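Local coordinates for protein nicotinate-nucleotide pyrophosphorylase (Francisella tularensis subsp. tularensis, PDB 3TQV) that probably catalyses the conversion of quinolinate and 5-phospho-alpha-D-ribose 1-diphosphate into nicotinate ribonucleotide, carbon dioxide and diphosphate in NAD(+) biosynthesis, at residues V203-L208 and D220-D225; I57-D62 and V156-G161. All blocks are in the same frame, centred on the assembly; numbering follows the deposited sequence.

Interaction 1 (V203-L208 and D220-D225); sequences VEVTNL and DIVMLD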
loop_
_atom_site.group_PDB
_atom_site.type_symbol
_atom_site.label_atom_id
_atom_site.label_comp_id
_atom_site.label_asym_id
_atom_site.label_seq_id
_atom_site.Cartn_x
_atom_site.Cartn_y
_atom_site.Cartn_z
ATOM N N VAL B 203 27.989 -0.516 3.861
ATOM C CA VAL B 203 28.137 0.668 4.675
ATOM C C VAL B 203 27.477 1.823 3.941
ATOM O O VAL B 203 27.784 2.075 2.770
ATOM C CB VAL B 203 29.631 1.016 4.817
ATOM C CG1 VAL B 203 29.809 2.190 5.734
ATOM C CG2 VAL B 203 30.399 -0.193 5.314
ATOM N N GLU B 204 26.585 2.538 4.614
ATOM C CA GLU B 204 26.145 3.828 4.087
ATOM C C GLU B 204 27.128 4.928 4.471
ATOM O O GLU B 204 27.742 4.876 5.532
ATOM C CB GLU B 204 24.744 4.192 4.567
ATOM C CG GLU B 204 24.223 5.450 3.911
ATOM C CD GLU B 204 22.731 5.632 4.093
ATOM O OE1 GLU B 204 22.129 4.912 4.921
ATOM O OE2 GLU B 204 22.163 6.497 3.393
ATOM N N VAL B 205 27.264 5.917 3.592
ATOM C CA VAL B 205 28.204 7.010 3.769
ATOM C C VAL B 205 27.549 8.334 3.367
ATOM O O VAL B 205 26.592 8.348 2.603
ATOM C CB VAL B 205 29.458 6.787 2.898
ATOM C CG1 VAL B 205 30.079 5.427 3.196
ATOM C CG2 VAL B 205 29.107 6.895 1.406
ATOM N N THR B 206 28.067 9.447 3.872
ATOM C CA THR B 206 27.652 10.751 3.367
ATOM C C THR B 206 28.809 11.460 2.654
ATOM O O THR B 206 28.605 12.471 1.979
ATOM C CB THR B 206 27.096 11.656 4.502
ATOM O OG1 THR B 206 27.786 11.372 5.726
ATOM C CG2 THR B 206 25.598 11.421 4.695
ATOM N N ASN B 207 30.009 10.909 2.807
ATOM C CA ASN B 207 31.238 11.536 2.342
ATOM C C ASN B 207 32.057 10.677 1.404
ATOM O O ASN B 207 32.022 9.452 1.472
ATOM C CB ASN B 207 32.156 11.836 3.525
ATOM C CG ASN B 207 31.706 13.013 4.323
ATOM O OD1 ASN B 207 31.937 13.077 5.532
ATOM N ND2 ASN B 207 31.059 13.966 3.664
ATOM N N LEU B 208 32.850 11.330 0.570
ATOM C CA LEU B 208 33.898 10.642 -0.153
ATOM C C LEU B 208 34.929 10.082 0.823
ATOM O O LEU B 208 35.473 8.999 0.598
ATOM C CB LEU B 208 34.580 11.583 -1.135
ATOM C CG LEU B 208 33.685 12.131 -2.235
ATOM C CD1 LEU B 208 34.420 13.231 -2.975
ATOM C CD2 LEU B 208 33.275 11.000 -3.162
ATOM N N ASP B 220 31.708 -4.792 1.022
ATOM C CA ASP B 220 31.248 -5.442 -0.197
ATOM C C ASP B 220 30.486 -4.509 -1.141
ATOM O O ASP B 220 30.466 -4.708 -2.349
ATOM C CB ASP B 220 30.385 -6.635 0.169
ATOM C CG ASP B 220 31.191 -7.751 0.712
ATOM O OD1 ASP B 220 32.175 -8.123 0.042
ATOM O OD2 ASP B 220 30.863 -8.239 1.809
ATOM N N ILE B 221 29.840 -3.506 -0.575
ATOM C CA ILE B 221 29.114 -2.546 -1.369
ATOM C C ILE B 221 28.905 -1.323 -0.498
ATOM O O ILE B 221 28.950 -1.399 0.727
ATOM C CB ILE B 221 27.775 -3.131 -1.899
ATOM C CG1 ILE B 221 26.974 -2.060 -2.643
ATOM C CG2 ILE B 221 26.952 -3.744 -0.766
ATOM C CD1 ILE B 221 25.579 -2.510 -3.007
ATOM N N VAL B 222 28.706 -0.183 -1.129
ATOM C CA VAL B 222 28.661 1.051 -0.388
ATOM C C VAL B 222 27.476 1.848 -0.888
ATOM O O VAL B 222 27.277 1.980 -2.096
ATOM C CB VAL B 222 29.976 1.844 -0.560
ATOM C CG1 VAL B 222 29.881 3.190 0.128
ATOM C CG2 VAL B 222 31.155 1.038 -0.002
HETATM N N MSE B 223 26.659 2.335 0.038
HETATM C CA MSE B 223 25.520 3.154 -0.327
HETATM C C MSE B 223 25.935 4.612 -0.248
HETATM O O MSE B 223 26.514 5.050 0.749
HETATM C CB MSE B 223 24.333 2.851 0.582
HETATM C CG MSE B 223 23.083 3.673 0.310
HETATM SE SE MSE B 223 21.586 3.080 1.426
HETATM C CE MSE B 223 20.730 4.798 1.829
ATOM N N LEU B 224 25.676 5.354 -1.322
ATOM C CA LEU B 224 25.979 6.781 -1.348
ATOM C C LEU B 224 24.755 7.591 -0.967
ATOM O O LEU B 224 23.816 7.711 -1.750
ATOM C CB LEU B 224 26.462 7.215 -2.725
ATOM C CG LEU B 224 27.597 6.382 -3.291
ATOM C CD1 LEU B 224 27.951 6.868 -4.705
ATOM C CD2 LEU B 224 28.811 6.387 -2.344
ATOM N N ASP B 225 24.770 8.150 0.234
ATOM C CA ASP B 225 23.647 8.937 0.709
ATOM C C ASP B 225 23.744 10.381 0.238
ATOM O O ASP B 225 24.626 11.127 0.672
ATOM C CB ASP B 225 23.564 8.877 2.235
ATOM C CG ASP B 225 22.388 9.646 2.783
ATOM O OD1 ASP B 225 22.182 10.811 2.366
ATOM O OD2 ASP B 225 21.665 9.085 3.631
#
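E204 and M223, a selenomethionine in this model, pair across two neighbouring parallel strands of the C-terminal alpha/beta-barrel domain. The strands, 200-205 and 221-225, belong to a beta-alpha-beta unit whose crossover is helix 208-216. Their short segments run at 28° to each other. M223 N donates to V203 O (3.0 Å), and V205 N donates to M223 O (3.1 Å). The pairing ends with D225 N bonded to V205 O at 3.0 Å. At the other end, the bond from V203 N to I221 O is weak.

The two faces of the pair differ in character. V203, V205, V222 and L224 lie on the face packed by helix 208-216. V205 CG1 meets V222 CG1 at 3.8 Å. V205 CG2 lies alongside L224 CD2, also at 3.8 Å.

E204 and M223 share the other face and run side by side. The glutamate is extended, with CG anti to the backbone N (chi1 -174°). This carries its carboxylate toward D225 at the end of the neighbouring strand. The two carboxylate planes are turned 30° apart. T206 flanks the aspartate, its CG2 lying 4.1 Å from D225 CB.

E204 and D225 are both predicted substrate-binding residues, as are K175 beside E204 and S248 beside M223. A phosphate ion, probably from the crystallisation liquor, lies about 5 Å from the M223 side chain (nearest atoms). The strand pairing sets E204 and D225 side by side at the C-terminal ends of adjacent strands. One face of the contact is thus aliphatic. The other offers two carboxylates beside K175, consistent with part of the predicted substrate pocket.

Interaction 2 (I57-D62 and V156-G161); sequences ILCGQD and VRCGGG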
loop_
_atom_site.group_PDB
_atom_site.type_symbol
_atom_site.label_atom_id
_atom_site.label_comp_id
_atom_site.label_asym_id
_atom_site.label_seq_id
_atom_site.Cartn_x
_atom_site.Cartn_y
_atom_site.Cartn_z
ATOM N N ILE B 57 2.377 -4.185 -15.969
ATOM C CA ILE B 57 3.127 -5.408 -15.690
ATOM C C ILE B 57 2.353 -6.228 -14.676
ATOM O O ILE B 57 2.217 -5.833 -13.520
ATOM C CB ILE B 57 4.530 -5.121 -15.131
ATOM C CG1 ILE B 57 5.331 -4.226 -16.086
ATOM C CG2 ILE B 57 5.275 -6.425 -14.895
ATOM C CD1 ILE B 57 5.605 -4.864 -17.459
ATOM N N LEU B 58 1.830 -7.361 -15.121
ATOM C CA LEU B 58 1.048 -8.241 -14.272
ATOM C C LEU B 58 1.854 -8.837 -13.132
ATOM O O LEU B 58 3.002 -9.269 -13.301
ATOM C CB LEU B 58 0.435 -9.368 -15.102
ATOM C CG LEU B 58 -0.257 -10.538 -14.373
ATOM C CD1 LEU B 58 -1.319 -10.035 -13.383
ATOM C CD2 LEU B 58 -0.875 -11.509 -15.387
ATOM N N CYS B 59 1.221 -8.855 -11.967
ATOM C CA CYS B 59 1.743 -9.504 -10.774
ATOM C C CYS B 59 0.555 -9.833 -9.858
ATOM O O CYS B 59 -0.323 -8.998 -9.626
ATOM C CB CYS B 59 2.762 -8.604 -10.083
ATOM S SG CYS B 59 3.642 -9.391 -8.720
ATOM N N GLY B 60 0.495 -11.062 -9.367
ATOM C CA GLY B 60 -0.617 -11.447 -8.520
ATOM C C GLY B 60 -1.310 -12.764 -8.820
ATOM O O GLY B 60 -2.172 -13.177 -8.051
ATOM N N GLN B 61 -0.951 -13.415 -9.924
ATOM C CA GLN B 61 -1.460 -14.759 -10.233
ATOM C C GLN B 61 -1.656 -15.646 -9.002
ATOM O O GLN B 61 -2.779 -16.077 -8.720
ATOM C CB GLN B 61 -0.549 -15.471 -11.232
ATOM C CG GLN B 61 -0.914 -15.193 -12.688
ATOM C CD GLN B 61 -0.077 -16.000 -13.674
ATOM O OE1 GLN B 61 -0.611 -16.770 -14.470
ATOM N NE2 GLN B 61 1.233 -15.814 -13.630
ATOM N N ASP B 62 -0.565 -15.905 -8.279
ATOM C CA ASP B 62 -0.596 -16.745 -7.074
ATOM C C ASP B 62 -1.671 -16.381 -6.056
ATOM O O ASP B 62 -2.335 -17.260 -5.516
ATOM C CB ASP B 62 0.755 -16.731 -6.357
ATOM C CG ASP B 62 1.827 -17.407 -7.144
ATOM O OD1 ASP B 62 1.479 -18.224 -8.017
ATOM O OD2 ASP B 62 3.016 -17.124 -6.889
ATOM N N VAL B 156 8.694 -6.275 -7.476
ATOM C CA VAL B 156 9.788 -5.482 -7.997
ATOM C C VAL B 156 10.608 -6.316 -8.981
ATOM O O VAL B 156 10.956 -5.847 -10.065
ATOM C CB VAL B 156 10.662 -4.895 -6.869
ATOM C CG1 VAL B 156 11.936 -4.331 -7.433
ATOM C CG2 VAL B 156 9.890 -3.810 -6.106
ATOM N N ARG B 157 10.904 -7.558 -8.611
ATOM C CA ARG B 157 11.541 -8.476 -9.540
ATOM C C ARG B 157 10.685 -8.621 -10.794
ATOM O O ARG B 157 11.199 -8.517 -11.905
ATOM C CB ARG B 157 11.793 -9.829 -8.882
ATOM C CG ARG B 157 12.995 -9.846 -7.938
ATOM C CD ARG B 157 14.306 -9.771 -8.703
ATOM N NE ARG B 157 14.308 -10.769 -9.758
ATOM C CZ ARG B 157 14.529 -10.507 -11.041
ATOM N NH1 ARG B 157 14.801 -9.266 -11.436
ATOM N NH2 ARG B 157 14.490 -11.496 -11.926
ATOM N N CYS B 158 9.380 -8.828 -10.617
ATOM C CA CYS B 158 8.467 -8.970 -11.751
ATOM C C CYS B 158 8.584 -7.828 -12.763
ATOM O O CYS B 158 8.328 -8.012 -13.960
ATOM C CB CYS B 158 7.018 -9.110 -11.281
ATOM S SG CYS B 158 6.614 -10.759 -10.694
ATOM N N GLY B 159 8.979 -6.655 -12.280
ATOM C CA GLY B 159 9.025 -5.465 -13.108
ATOM C C GLY B 159 10.386 -5.103 -13.672
ATOM O O GLY B 159 10.499 -4.159 -14.444
ATOM N N GLY B 160 11.430 -5.829 -13.289
ATOM C CA GLY B 160 12.743 -5.559 -13.843
ATOM C C GLY B 160 13.774 -5.233 -12.782
ATOM O O GLY B 160 14.987 -5.235 -13.039
ATOM N N GLY B 161 13.287 -4.968 -11.576
ATOM C CA GLY B 161 14.156 -4.553 -10.495
ATOM C C GLY B 161 14.738 -5.732 -9.756
ATOM O O GLY B 161 14.155 -6.804 -9.761
#
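I57 meets the last turn of helix 149-159 through its CG2 methyl. CG2 is anti to the backbone N, and it rests 3.6 Å from C158 O. The same methyl faces the bare backbone of G159, with I57 CG2 4.3 Å from G159 CA. L58 points away from the helix; its side chain touches I114 of helix 100-130. C59 turns back to the helix, and its thiol sulfur approaches that of C158. The separation of C59 SG and C158 SG is 3.8 Å, a van der Waals contact and not a disulfide. G60 then takes a positive phi (133°) at the N-cap of helix 61-71. D83 receives the backbone N-H groups of G60 and Q61.

In the other segment, helix 149-159 ends in a Schellman motif with G160 at positive phi. G161 N returns to V156 O at 2.9 Å, and G160 N to R157 O at 3.0 Å. R157 NH1 also holds G161 O at 3.0 Å, reaching it from above the carbonyl plane. V156 O, R157 O and G161 O are therefore bound within their own segment. The two segments meet by van der Waals contact: a methyl on a carbonyl oxygen, and sulfur on sulfur.

The two interactions lie in series along the chain, interaction 2 closing before interaction 1 opens. Their centres are 29 Å apart and their nearest atoms about 13 Å, so they do not touch. Interaction 1 lies wholly within the C-terminal domain, its centre about 23 Å from the centre of the chain, and supplies E204 and D225 to the predicted substrate site. Interaction 2 is buried; its centre lies about 8 Å from the centre of the chain, away from the predicted substrate-binding residues. It packs a segment of the N-terminal domain against a helix of the C-terminal domain. One contact therefore forms part of the barrel near the predicted substrate site, and the other joins the two domains.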